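Local atomic coordinates of aggretin alpha chain (Agkistrodon rhodostoma, PDB entry 3BX4), a protein that triggers platelet aggregation by binding the C-type lectin-like receptor CLEC1B (CLEC2), setting off Syk and PLC-gamma-2 signalling as a snake-venom toxin. Residues N48-I58 and L109-K117. Sequence-based numbering, arbitrary orientation.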
loop_
_atom_site.group_PDB
_atom_site.type_symbol
_atom_site.label_atom_id
_atom_site.label_comp_id
_atom_site.label_asym_id
_atom_site.label_seq_id
_atom_site.Cartn_x
_atom_site.Cartn_y
_atom_site.Cartn_z
ATOM N N ASN C 48 -12.536 23.811 10.033
ATOM C CA ASN C 48 -13.829 24.030 9.379
ATOM C C ASN C 48 -13.714 24.964 8.223
ATOM O O ASN C 48 -14.364 24.726 7.149
ATOM C CB ASN C 48 -14.913 24.475 10.382
ATOM C CG ASN C 48 -15.356 23.342 11.296
ATOM O OD1 ASN C 48 -15.665 22.223 10.859
ATOM N ND2 ASN C 48 -15.385 23.626 12.576
ATOM N N GLY C 49 -12.879 26.015 8.350
ATOM C CA GLY C 49 -12.782 26.992 7.230
ATOM C C GLY C 49 -12.110 26.295 6.031
ATOM O O GLY C 49 -12.461 26.581 4.913
ATOM N N GLU C 50 -11.163 25.421 6.291
ATOM C CA GLU C 50 -10.476 24.743 5.154
ATOM C C GLU C 50 -11.399 23.707 4.517
ATOM O O GLU C 50 -11.405 23.550 3.285
ATOM C CB GLU C 50 -9.176 24.122 5.617
ATOM C CG GLU C 50 -8.350 23.526 4.417
ATOM C CD GLU C 50 -6.958 23.114 4.840
ATOM O OE1 GLU C 50 -6.048 23.126 3.973
ATOM O OE2 GLU C 50 -6.750 22.757 6.043
ATOM N N ALA C 51 -12.184 23.031 5.343
ATOM C CA ALA C 51 -13.228 22.111 4.809
ATOM C C ALA C 51 -14.165 22.888 3.897
ATOM O O ALA C 51 -14.507 22.440 2.752
ATOM C CB ALA C 51 -13.974 21.430 5.955
ATOM N N ASP C 52 -14.622 24.077 4.354
ATOM C CA ASP C 52 -15.510 24.912 3.513
ATOM C C ASP C 52 -14.847 25.274 2.193
ATOM O O ASP C 52 -15.474 25.270 1.135
ATOM C CB ASP C 52 -15.878 26.235 4.212
ATOM C CG ASP C 52 -16.848 26.064 5.384
ATOM O OD1 ASP C 52 -17.452 24.976 5.587
ATOM O OD2 ASP C 52 -17.002 27.113 6.137
ATOM N N PHE C 53 -13.564 25.617 2.279
ATOM C CA PHE C 53 -12.830 26.104 1.150
ATOM C C PHE C 53 -12.715 24.961 0.127
ATOM O O PHE C 53 -12.983 25.175 -1.068
ATOM C CB PHE C 53 -11.404 26.586 1.518
ATOM C CG PHE C 53 -10.612 26.934 0.301
ATOM C CD1 PHE C 53 -10.857 28.135 -0.391
ATOM C CD2 PHE C 53 -9.672 26.013 -0.243
ATOM C CE1 PHE C 53 -10.145 28.474 -1.569
ATOM C CE2 PHE C 53 -9.002 26.374 -1.510
ATOM C CZ PHE C 53 -9.221 27.599 -2.089
ATOM N N VAL C 54 -12.273 23.794 0.594
ATOM C CA VAL C 54 -12.069 22.658 -0.343
ATOM C C VAL C 54 -13.415 22.255 -1.005
ATOM O O VAL C 54 -13.457 21.977 -2.205
ATOM C CB VAL C 54 -11.341 21.481 0.268
ATOM C CG1 VAL C 54 -11.287 20.231 -0.740
ATOM C CG2 VAL C 54 -9.908 21.914 0.669
ATOM N N SER C 55 -14.495 22.244 -0.227
ATOM C CA SER C 55 -15.820 21.925 -0.799
ATOM C C SER C 55 -16.173 22.923 -1.914
ATOM O O SER C 55 -16.618 22.545 -3.023
ATOM C CB SER C 55 -16.870 21.894 0.316
ATOM O OG SER C 55 -18.150 21.719 -0.267
ATOM N N TRP C 56 -15.963 24.221 -1.641
ATOM C CA TRP C 56 -16.209 25.304 -2.604
ATOM C C TRP C 56 -15.353 25.158 -3.876
ATOM O O TRP C 56 -15.829 25.281 -5.027
ATOM C CB TRP C 56 -15.887 26.656 -1.910
ATOM C CG TRP C 56 -15.984 27.837 -2.847
ATOM C CD1 TRP C 56 -17.129 28.466 -3.288
ATOM C CD2 TRP C 56 -14.893 28.497 -3.486
ATOM N NE1 TRP C 56 -16.793 29.487 -4.146
ATOM C CE2 TRP C 56 -15.431 29.540 -4.277
ATOM C CE3 TRP C 56 -13.492 28.324 -3.439
ATOM C CZ2 TRP C 56 -14.620 30.421 -5.026
ATOM C CZ3 TRP C 56 -12.668 29.183 -4.198
ATOM C CH2 TRP C 56 -13.242 30.229 -4.980
ATOM N N LEU C 57 -14.081 24.803 -3.689
ATOM C CA LEU C 57 -13.116 24.690 -4.771
ATOM C C LEU C 57 -13.622 23.581 -5.713
ATOM O O LEU C 57 -13.520 23.728 -6.881
ATOM C CB LEU C 57 -11.734 24.298 -4.206
ATOM C CG LEU C 57 -10.554 24.299 -5.223
ATOM C CD1 LEU C 57 -10.038 25.690 -5.533
ATOM C CD2 LEU C 57 -9.456 23.417 -4.648
ATOM N N ILE C 58 -14.114 22.483 -5.169
ATOM C CA ILE C 58 -14.536 21.330 -5.990
ATOM C C ILE C 58 -15.806 21.785 -6.714
ATOM O O ILE C 58 -15.992 21.510 -7.928
ATOM C CB ILE C 58 -14.815 20.103 -5.126
ATOM C CG1 ILE C 58 -13.495 19.560 -4.510
ATOM C CG2 ILE C 58 -15.584 19.063 -5.947
ATOM C CD1 ILE C 58 -13.687 18.530 -3.410
ATOM N N LEU C 109 -13.664 12.882 -0.337
ATOM C CA LEU C 109 -14.851 13.701 -0.156
ATOM C C LEU C 109 -15.885 13.115 -1.101
ATOM O O LEU C 109 -15.503 12.571 -2.135
ATOM C CB LEU C 109 -14.579 15.171 -0.485
ATOM C CG LEU C 109 -13.531 15.760 0.504
ATOM C CD1 LEU C 109 -13.072 17.129 0.044
ATOM C CD2 LEU C 109 -14.133 15.747 1.945
ATOM N N GLU C 110 -17.147 13.210 -0.742
ATOM C CA GLU C 110 -18.136 12.566 -1.611
ATOM C C GLU C 110 -19.277 13.495 -2.025
ATOM O O GLU C 110 -19.713 14.331 -1.236
ATOM C CB GLU C 110 -18.636 11.301 -0.913
ATOM C CG GLU C 110 -19.587 11.611 0.097
ATOM C CD GLU C 110 -20.316 10.414 0.716
ATOM O OE1 GLU C 110 -20.681 10.585 1.900
ATOM O OE2 GLU C 110 -20.522 9.356 0.085
ATOM N N LYS C 111 -19.713 13.393 -3.289
ATOM C CA LYS C 111 -20.767 14.259 -3.795
ATOM C C LYS C 111 -22.050 14.176 -2.975
ATOM O O LYS C 111 -22.731 15.208 -2.777
ATOM C CB LYS C 111 -21.044 13.862 -5.252
ATOM C CG LYS C 111 -21.973 14.789 -6.033
ATOM C CD LYS C 111 -22.287 14.168 -7.393
ATOM C CE LYS C 111 -22.973 15.174 -8.323
ATOM N NZ LYS C 111 -23.605 14.430 -9.463
ATOM N N LEU C 112 -22.356 12.980 -2.484
ATOM C CA LEU C 112 -23.612 12.725 -1.781
ATOM C C LEU C 112 -23.748 13.650 -0.582
ATOM O O LEU C 112 -24.853 14.091 -0.239
ATOM C CB LEU C 112 -23.647 11.266 -1.313
ATOM C CG LEU C 112 -24.869 10.788 -0.524
ATOM C CD1 LEU C 112 -26.151 11.102 -1.287
ATOM C CD2 LEU C 112 -24.696 9.291 -0.304
ATOM N N THR C 113 -22.635 13.939 0.078
ATOM C CA THR C 113 -22.699 14.790 1.240
ATOM C C THR C 113 -21.986 16.126 1.027
ATOM O O THR C 113 -21.427 16.689 1.965
ATOM C CB THR C 113 -22.136 14.078 2.459
ATOM O OG1 THR C 113 -20.838 13.552 2.143
ATOM C CG2 THR C 113 -23.036 12.907 2.859
ATOM N N GLY C 114 -22.005 16.642 -0.191
ATOM C CA GLY C 114 -21.617 18.003 -0.445
ATOM C C GLY C 114 -20.119 18.209 -0.455
ATOM O O GLY C 114 -19.675 19.341 -0.356
ATOM N N PHE C 115 -19.353 17.115 -0.580
ATOM C CA PHE C 115 -17.870 17.160 -0.522
ATOM C C PHE C 115 -17.343 17.816 0.765
ATOM O O PHE C 115 -16.401 18.629 0.769
ATOM C CB PHE C 115 -17.229 17.839 -1.727
ATOM C CG PHE C 115 -17.570 17.189 -3.050
ATOM C CD1 PHE C 115 -18.431 17.850 -3.925
ATOM C CD2 PHE C 115 -17.031 15.961 -3.393
ATOM C CE1 PHE C 115 -18.769 17.284 -5.132
ATOM C CE2 PHE C 115 -17.366 15.374 -4.650
ATOM C CZ PHE C 115 -18.223 16.058 -5.472
ATOM N N ARG C 116 -17.967 17.429 1.870
ATOM C CA ARG C 116 -17.527 17.936 3.164
ATOM C C ARG C 116 -17.110 16.754 4.080
ATOM O O ARG C 116 -15.904 16.564 4.412
ATOM C CB ARG C 116 -18.568 18.926 3.716
ATOM C CG ARG C 116 -17.980 20.355 3.777
ATOM C CD ARG C 116 -18.746 21.229 4.741
ATOM N NE ARG C 116 -17.973 22.085 5.681
ATOM C CZ ARG C 116 -17.473 21.669 6.856
ATOM N NH1 ARG C 116 -16.917 22.538 7.693
ATOM N NH2 ARG C 116 -17.522 20.399 7.214
ATOM N N LYS C 117 -18.016 15.901 4.458
ATOM C CA LYS C 117 -17.635 14.851 5.357
ATOM C C LYS C 117 -16.665 13.856 4.680
ATOM O O LYS C 117 -16.784 13.577 3.472
ATOM C CB LYS C 117 -18.869 14.141 5.863
ATOM C CG LYS C 117 -19.767 15.082 6.715
ATOM C CD LYS C 117 -19.216 15.317 8.111
ATOM C CE LYS C 117 -20.359 15.437 9.117
ATOM N NZ LYS C 117 -19.890 15.233 10.516
HETATM O O HOH W 1 -14.198 19.605 2.487
#
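Arg116, in the loop that follows strand 106-110, reaches along helix 48-59 and meets four of its residues. From CB, CG packs on Ser55 CB (3.9 Å); CD passes near Asp52 OD1, and a bend at chi3 (135°) turns the guanidinium back along the helix. There NE donates to Asp52 OD1 at 2.9 Å and NH1 to the same oxygen at 3.3 Å, a side-on salt bridge on one atom, with OD1 in the guanidinium plane though the carboxylate is turned 62° from it. Ala51 CB, small enough to let the flat group lie close, sits 3.5 Å above its centre. NH1 also bonds weakly to Asn48 OD1, whose stronger partner is an aromatic side chain of another protein chain. Beyond, compact Ser55 donates from OG to the carbonyl O of Gly114 (2.8 Å), whose positive phi (78°) favours glycine, and one water links Ala51 O to Phe115 O. Branched Ile58 lays CG2 over the Phe115 ring (CH-pi), while Leu109 CD1 touches Val54 and Ile58. Apolar packing thus gives way to charge along the helix; Arg116, shared between Asp52 and, through NH2, an acid of another chain, probably has its rotation fixed and ties helix, loop and partner together.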